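Local coordinates for NS3-like protein (Alongshan virus, PDB 6M40) that probably unwinds RNA with energy from ATP hydrolysis, as the helicase domain of a viral NS3-like protein, at residues A[271-283]-A[322-334]. Numbering follows the deposited sequence.
Sequences QYHYLVTAVGTKG and LDHPDSVTLLEAN
With chi1 at -179°, His324 holds its imidazole on the far side from the backbone N, and the side chain of Leu275, whose CG lies beside its own N (chi1 -61°), crosses that of His324 at about a right angle. Leu275 CD2 lies over one face of the ring, offset toward the rim near ND1, in a CH-pi contact 4.0 Å from the centroid of the His324 ring, while Pro325 CD backs the opposite face. The example illustrates how a strand can receive the start of a helix. Val276 N donates to Asp326 O (3.1 Å), and Val328 N returns a nearly straight bond to Tyr274 O, so a single bridge pairs Leu275 with Ser327, the N-cap residue. Apolar contacts flank the bridge: Val328 CG1 meets Tyr274 CB at 3.6 Å, its CG2 faces the methyl of Thr281, and Val276 CG2 reaches Leu331 CD2 at 3.8 Å. Helix 349-357 packs against Val276 and Leu331 as well, through Ala354 and Met355. The bridge joins the N-terminus of helix 328-339 to the beta-hairpin of strands 264-276 and 281-287, consistent with the hairpin that, in flavivirus NS3 helicases of superfamily 2, extends from the second RecA-like domain to the helical third domain.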
ATOM      1  N   GLN A 271       9.776   9.847   1.510  1.00 68.62           N
ATOM      2  CA  GLN A 271       8.464   9.546   2.066  1.00 70.54           C
ATOM      3  C   GLN A 271       8.389   9.962   3.529  1.00 67.22           C
ATOM      4  O   GLN A 271       9.408  10.129   4.198  1.00 64.70           O
ATOM      5  CB  GLN A 271       8.135   8.056   1.943  1.00 79.01           C
ATOM      6  CG  GLN A 271       6.680   7.712   2.245  1.00 81.41           C
ATOM      7  CD  GLN A 271       6.327   6.326   1.759  1.00 97.60           C
ATOM      8  OE1 GLN A 271       7.025   5.755   0.915  1.00 97.49           O
ATOM      9  NE2 GLN A 271       5.240   5.775   2.281  1.00101.39           N
ATOM     10  N   TYR A 272       7.161  10.104   4.024  1.00 70.92           N
ATOM     11  CA  TYR A 272       6.892  10.492   5.409  1.00 66.06           C
ATOM     12  C   TYR A 272       6.422   9.247   6.164  1.00 66.13           C
ATOM     13  O   TYR A 272       5.232   9.045   6.403  1.00 66.61           O
ATOM     14  CB  TYR A 272       5.852  11.637   5.468  1.00 63.75           C
ATOM     15  CG  TYR A 272       5.555  12.149   6.863  1.00 62.20           C
ATOM     16  CD1 TYR A 272       6.516  12.848   7.590  1.00 60.81           C
ATOM     17  CD2 TYR A 272       4.309  11.950   7.443  1.00 64.32           C
ATOM     18  CE1 TYR A 272       6.250  13.317   8.855  1.00 59.40           C
ATOM     19  CE2 TYR A 272       4.030  12.423   8.717  1.00 68.05           C
ATOM     20  CZ  TYR A 272       5.003  13.106   9.417  1.00 62.31           C
ATOM     21  OH  TYR A 272       4.735  13.578  10.685  1.00 57.85           O
ATOM     22  N   HIS A 273       7.383   8.407   6.544  1.00 69.44           N
ATOM     23  CA  HIS A 273       7.094   7.313   7.445  1.00 66.97           C
ATOM     24  C   HIS A 273       6.855   7.833   8.858  1.00 67.21           C
ATOM     25  O   HIS A 273       7.277   8.932   9.229  1.00 61.66           O
ATOM     26  CB  HIS A 273       8.255   6.318   7.527  1.00 71.03           C
ATOM     27  CG  HIS A 273       8.560   5.606   6.250  1.00 77.96           C
ATOM     28  ND1 HIS A 273       9.508   6.056   5.355  1.00 87.38           N
ATOM     29  CD2 HIS A 273       8.077   4.449   5.736  1.00 90.81           C
ATOM     30  CE1 HIS A 273       9.582   5.218   4.333  1.00 95.96           C
ATOM     31  NE2 HIS A 273       8.721   4.237   4.538  1.00129.34           N
ATOM     32  N   TYR A 274       6.181   7.011   9.653  1.00 67.21           N
ATOM     33  CA  TYR A 274       6.344   7.007  11.099  1.00 60.80           C
ATOM     34  C   TYR A 274       7.258   5.839  11.457  1.00 57.27           C
ATOM     35  O   TYR A 274       7.170   4.764  10.855  1.00 55.05           O
ATOM     36  CB  TYR A 274       4.999   6.898  11.814  1.00 58.13           C
ATOM     37  CG  TYR A 274       4.255   8.223  11.919  1.00 60.71           C
ATOM     38  CD1 TYR A 274       4.629   9.170  12.862  1.00 65.63           C
ATOM     39  CD2 TYR A 274       3.182   8.525  11.076  1.00 60.60           C
ATOM     40  CE1 TYR A 274       3.956  10.385  12.969  1.00 71.09           C
ATOM     41  CE2 TYR A 274       2.510   9.729  11.178  1.00 61.50           C
ATOM     42  CZ  TYR A 274       2.902  10.655  12.126  1.00 67.54           C
ATOM     43  OH  TYR A 274       2.242  11.859  12.239  1.00 73.31           O
ATOM     44  N   LEU A 275       8.164   6.065  12.411  1.00 60.15           N
ATOM     45  CA  LEU A 275       9.205   5.102  12.758  1.00 60.11           C
ATOM     46  C   LEU A 275       9.198   4.854  14.260  1.00 60.98           C
ATOM     47  O   LEU A 275       8.869   5.745  15.046  1.00 62.67           O
ATOM     48  CB  LEU A 275      10.612   5.596  12.320  1.00 59.92           C
ATOM     49  CG  LEU A 275      10.792   5.815  10.818  1.00 63.56           C
ATOM     50  CD1 LEU A 275      12.122   6.468  10.431  1.00 65.51           C
ATOM     51  CD2 LEU A 275      10.649   4.473  10.101  1.00 62.74           C
ATOM     52  N   VAL A 276       9.575   3.639  14.658  1.00 60.71           N
ATOM     53  CA  VAL A 276       9.631   3.275  16.074  1.00 64.59           C
ATOM     54  C   VAL A 276      10.954   3.754  16.660  1.00 65.23           C
ATOM     55  O   VAL A 276      12.027   3.439  16.129  1.00 64.28           O
ATOM     56  CB  VAL A 276       9.470   1.757  16.253  1.00 63.63           C
ATOM     57  CG1 VAL A 276       9.442   1.413  17.735  1.00 65.25           C
ATOM     58  CG2 VAL A 276       8.223   1.249  15.557  1.00 58.76           C
ATOM     59  N   THR A 277      10.887   4.481  17.779  1.00 69.55           N
ATOM     60  CA  THR A 277      12.051   5.184  18.307  1.00 70.08           C
ATOM     61  C   THR A 277      12.478   4.726  19.700  1.00 72.99           C
ATOM     62  O   THR A 277      13.383   5.327  20.271  1.00 81.33           O
ATOM     63  CB  THR A 277      11.789   6.696  18.344  1.00 69.75           C
ATOM     64  OG1 THR A 277      10.890   6.991  19.416  1.00 73.99           O
ATOM     65  CG2 THR A 277      11.181   7.162  17.044  1.00 73.39           C
ATOM     66  N   ALA A 278      11.827   3.713  20.270  1.00 68.16           N
ATOM     67  CA  ALA A 278      12.176   3.153  21.578  1.00 77.27           C
ATOM     68  C   ALA A 278      11.470   3.864  22.729  1.00 74.48           C
ATOM     69  O   ALA A 278      11.398   3.320  23.832  1.00 80.05           O
ATOM     70  CB  ALA A 278      13.691   3.164  21.812  1.00 69.38           C
ATOM     71  N   VAL A 279      10.991   5.085  22.507  1.00 71.89           N
ATOM     72  CA  VAL A 279      10.051   5.727  23.415  1.00 70.08           C
ATOM     73  C   VAL A 279       8.648   5.749  22.849  1.00 68.22           C
ATOM     74  O   VAL A 279       7.723   6.201  23.534  1.00 66.14           O
ATOM     75  CB  VAL A 279      10.492   7.160  23.767  1.00 69.74           C
ATOM     76  CG1 VAL A 279      10.128   7.483  25.223  1.00 77.33           C
ATOM     77  CG2 VAL A 279      11.966   7.356  23.511  1.00 78.64           C
ATOM     78  N   GLY A 280       8.457   5.279  21.631  1.00 66.66           N
ATOM     79  CA  GLY A 280       7.192   5.401  20.940  1.00 65.19           C
ATOM     80  C   GLY A 280       7.425   5.485  19.440  1.00 62.85           C
ATOM     81  O   GLY A 280       8.236   4.710  18.887  1.00 61.64           O
ATOM     82  N   THR A 281       6.734   6.403  18.777  1.00 63.72           N
ATOM     83  CA  THR A 281       6.932   6.644  17.356  1.00 66.04           C
ATOM     84  C   THR A 281       7.147   8.128  17.104  1.00 65.92           C
ATOM     85  O   THR A 281       6.679   8.983  17.866  1.00 63.01           O
ATOM     86  CB  THR A 281       5.744   6.182  16.494  1.00 62.51           C
ATOM     87  OG1 THR A 281       4.619   7.047  16.709  1.00 61.93           O
ATOM     88  CG2 THR A 281       5.353   4.749  16.786  1.00 62.41           C
ATOM     89  N   LYS A 282       7.846   8.421  16.012  1.00 66.87           N
ATOM     90  CA  LYS A 282       8.049   9.782  15.538  1.00 66.65           C
ATOM     91  C   LYS A 282       7.910   9.800  14.021  1.00 61.86           C
ATOM     92  O   LYS A 282       8.197   8.808  13.346  1.00 60.61           O
ATOM     93  CB  LYS A 282       9.425  10.332  15.960  1.00 69.44           C
ATOM     94  CG  LYS A 282       9.620  10.417  17.468  1.00 80.54           C
ATOM     95  CD  LYS A 282      10.792  11.317  17.853  1.00 87.51           C
ATOM     96  CE  LYS A 282      11.432  10.895  19.178  1.00 88.02           C
ATOM     97  NZ  LYS A 282      12.896  11.167  19.183  1.00 79.40           N
ATOM     98  N   GLY A 283       7.451  10.936  13.493  1.00 65.39           N
ATOM     99  CA  GLY A 283       7.353  11.136  12.054  1.00 64.36           C
ATOM    100  C   GLY A 283       8.617  11.695  11.429  1.00 60.57           C
ATOM    101  O   GLY A 283       9.083  12.771  11.817  1.00 60.23           O
ATOM    102  N   LEU A 322      11.960  -3.424   0.649  1.00 77.52           N
ATOM    103  CA  LEU A 322      10.511  -3.434   0.828  1.00 71.07           C
ATOM    104  C   LEU A 322      10.022  -2.476   1.908  1.00 65.69           C
ATOM    105  O   LEU A 322       9.047  -1.747   1.693  1.00 64.37           O
ATOM    106  CB  LEU A 322      10.037  -4.851   1.159  1.00 69.87           C
ATOM    107  CG  LEU A 322       9.862  -5.832   0.003  1.00 78.85           C
ATOM    108  CD1 LEU A 322       9.878  -7.270   0.497  1.00 79.46           C
ATOM    109  CD2 LEU A 322       8.570  -5.539  -0.744  1.00 74.97           C
ATOM    110  N   ASP A 323      10.671  -2.462   3.069  1.00 67.52           N
ATOM    111  CA  ASP A 323      10.227  -1.655   4.200  1.00 67.28           C
ATOM    112  C   ASP A 323      11.454  -1.086   4.898  1.00 67.43           C
ATOM    113  O   ASP A 323      12.491  -1.750   4.994  1.00 68.16           O
ATOM    114  CB  ASP A 323       9.381  -2.486   5.196  1.00 65.50           C
ATOM    115  CG  ASP A 323       7.875  -2.244   5.061  1.00 74.34           C
ATOM    116  OD1 ASP A 323       7.381  -1.206   5.540  1.00 74.16           O
ATOM    117  OD2 ASP A 323       7.181  -3.103   4.484  1.00 72.73           O
ATOM    118  N   HIS A 324      11.345   0.157   5.343  1.00 65.96           N
ATOM    119  CA  HIS A 324      12.386   0.712   6.191  1.00 64.66           C
ATOM    120  C   HIS A 324      12.512  -0.150   7.447  1.00 62.81           C
ATOM    121  O   HIS A 324      11.497  -0.560   8.017  1.00 63.11           O
ATOM    122  CB  HIS A 324      12.063   2.154   6.567  1.00 66.19           C
ATOM    123  CG  HIS A 324      13.111   2.803   7.419  1.00 62.48           C
ATOM    124  ND1 HIS A 324      13.328   2.436   8.728  1.00 63.66           N
ATOM    125  CD2 HIS A 324      14.006   3.782   7.151  1.00 63.74           C
ATOM    126  CE1 HIS A 324      14.300   3.170   9.235  1.00 63.27           C
ATOM    127  NE2 HIS A 324      14.730   3.994   8.299  1.00 70.69           N
ATOM    128  N   PRO A 325      13.732  -0.425   7.910  1.00 61.34           N
ATOM    129  CA  PRO A 325      13.928  -1.500   8.897  1.00 60.37           C
ATOM    130  C   PRO A 325      13.061  -1.420  10.146  1.00 62.64           C
ATOM    131  O   PRO A 325      12.703  -2.474  10.693  1.00 60.26           O
ATOM    132  CB  PRO A 325      15.425  -1.383   9.246  1.00 59.73           C
ATOM    133  CG  PRO A 325      15.925  -0.114   8.536  1.00 67.57           C
ATOM    134  CD  PRO A 325      15.013   0.084   7.390  1.00 69.65           C
ATOM    135  N   ASP A 326      12.724  -0.233  10.643  1.00 59.15           N
ATOM    136  CA  ASP A 326      11.891  -0.130  11.834  1.00 60.65           C
ATOM    137  C   ASP A 326      10.788   0.900  11.590  1.00 61.65           C
ATOM    138  O   ASP A 326      10.639   1.883  12.314  1.00 61.92           O
ATOM    139  CB  ASP A 326      12.734   0.186  13.075  1.00 65.37           C
ATOM    140  CG  ASP A 326      13.787   1.222  12.813  1.00 65.77           C
ATOM    141  OD1 ASP A 326      13.461   2.247  12.189  1.00 65.18           O
ATOM    142  OD2 ASP A 326      14.939   1.023  13.243  1.00 67.73           O
ATOM    143  N   SER A 327       9.996   0.646  10.549  1.00 61.72           N
ATOM    144  CA  SER A 327       8.790   1.421  10.310  1.00 59.68           C
ATOM    145  C   SER A 327       7.641   0.865  11.140  1.00 53.99           C
ATOM    146  O   SER A 327       7.525  -0.345  11.363  1.00 51.51           O
ATOM    147  CB  SER A 327       8.417   1.418   8.828  1.00 60.06           C
ATOM    148  OG  SER A 327       7.891   0.162   8.418  1.00 59.27           O
ATOM    149  N   VAL A 328       6.796   1.775  11.623  1.00 53.61           N
ATOM    150  CA  VAL A 328       5.718   1.357  12.497  1.00 55.15           C
ATOM    151  C   VAL A 328       4.713   0.445  11.803  1.00 51.55           C
ATOM    152  O   VAL A 328       3.969  -0.270  12.483  1.00 50.03           O
ATOM    153  CB  VAL A 328       4.979   2.570  13.095  1.00 57.33           C
ATOM    154  CG1 VAL A 328       4.304   3.368  11.998  1.00 52.80           C
ATOM    155  CG2 VAL A 328       3.961   2.106  14.131  1.00 51.82           C
ATOM    156  N   THR A 329       4.671   0.441  10.471  1.00 53.21           N
ATOM    157  CA  THR A 329       3.859  -0.568   9.808  1.00 55.58           C
ATOM    158  C   THR A 329       4.446  -1.951  10.003  1.00 48.64           C
ATOM    159  O   THR A 329       3.703  -2.929  10.111  1.00 48.43           O
ATOM    160  CB  THR A 329       3.715  -0.271   8.318  1.00 58.33           C
ATOM    161  OG1 THR A 329       4.992   0.028   7.740  1.00 68.75           O
ATOM    162  CG2 THR A 329       2.760   0.898   8.086  1.00 63.70           C
ATOM    163  N   LEU A 330       5.768  -2.046  10.103  1.00 52.80           N
ATOM    164  CA  LEU A 330       6.383  -3.343  10.360  1.00 54.48           C
ATOM    165  C   LEU A 330       6.191  -3.752  11.816  1.00 51.91           C
ATOM    166  O   LEU A 330       6.185  -4.948  12.131  1.00 52.16           O
ATOM    167  CB  LEU A 330       7.856  -3.291   9.987  1.00 57.75           C
ATOM    168  CG  LEU A 330       8.535  -4.583   9.532  1.00 57.36           C
ATOM    169  CD1 LEU A 330       7.740  -5.351   8.479  1.00 58.96           C
ATOM    170  CD2 LEU A 330       9.906  -4.234   8.988  1.00 56.36           C
ATOM    171  N   LEU A 331       6.002  -2.780  12.710  1.00 49.65           N
ATOM    172  CA  LEU A 331       5.656  -3.107  14.086  1.00 46.41           C
ATOM    173  C   LEU A 331       4.238  -3.663  14.183  1.00 47.82           C
ATOM    174  O   LEU A 331       4.023  -4.741  14.746  1.00 48.96           O
ATOM    175  CB  LEU A 331       5.821  -1.878  14.983  1.00 50.31           C
ATOM    176  CG  LEU A 331       5.233  -1.978  16.396  1.00 47.89           C
ATOM    177  CD1 LEU A 331       5.921  -3.070  17.208  1.00 50.99           C
ATOM    178  CD2 LEU A 331       5.329  -0.640  17.114  1.00 48.12           C
ATOM    179  N   GLU A 332       3.249  -2.948  13.635  1.00 50.35           N
ATOM    180  CA  GLU A 332       1.867  -3.404  13.778  1.00 47.36           C
ATOM    181  C   GLU A 332       1.652  -4.739  13.073  1.00 46.63           C
ATOM    182  O   GLU A 332       0.885  -5.577  13.557  1.00 47.62           O
ATOM    183  CB  GLU A 332       0.895  -2.344  13.253  1.00 43.50           C
ATOM    184  CG  GLU A 332       1.206  -0.939  13.775  1.00 48.07           C
ATOM    185  CD  GLU A 332       0.032   0.024  13.802  1.00 49.55           C
ATOM    186  OE1 GLU A 332      -0.615   0.231  12.761  1.00 49.08           O
ATOM    187  OE2 GLU A 332      -0.223   0.598  14.876  1.00 52.58           O
ATOM    188  N   ALA A 333       2.336  -4.973  11.954  1.00 45.17           N
ATOM    189  CA  ALA A 333       2.197  -6.257  11.274  1.00 45.57           C
ATOM    190  C   ALA A 333       2.747  -7.400  12.125  1.00 48.69           C
ATOM    191  O   ALA A 333       2.093  -8.441  12.280  1.00 46.22           O
ATOM    192  CB  ALA A 333       2.885  -6.214   9.909  1.00 45.92           C
ATOM    193  N   ASN A 334       3.944  -7.223  12.695  1.00 56.56           N
ATOM    194  CA  ASN A 334       4.542  -8.271  13.518  1.00 50.95           C
ATOM    195  C   ASN A 334       3.754  -8.460  14.808  1.00 49.68           C
ATOM    196  O   ASN A 334       3.597  -9.587  15.286  1.00 47.25           O
ATOM    197  CB  ASN A 334       6.004  -7.940  13.832  1.00 51.05           C
ATOM    198  CG  ASN A 334       6.971  -8.372  12.723  1.00 55.96           C
ATOM    199  OD1 ASN A 334       6.761  -9.378  12.047  1.00 56.45           O
ATOM    200  ND2 ASN A 334       8.045  -7.604  12.546  1.00 57.29           N
TER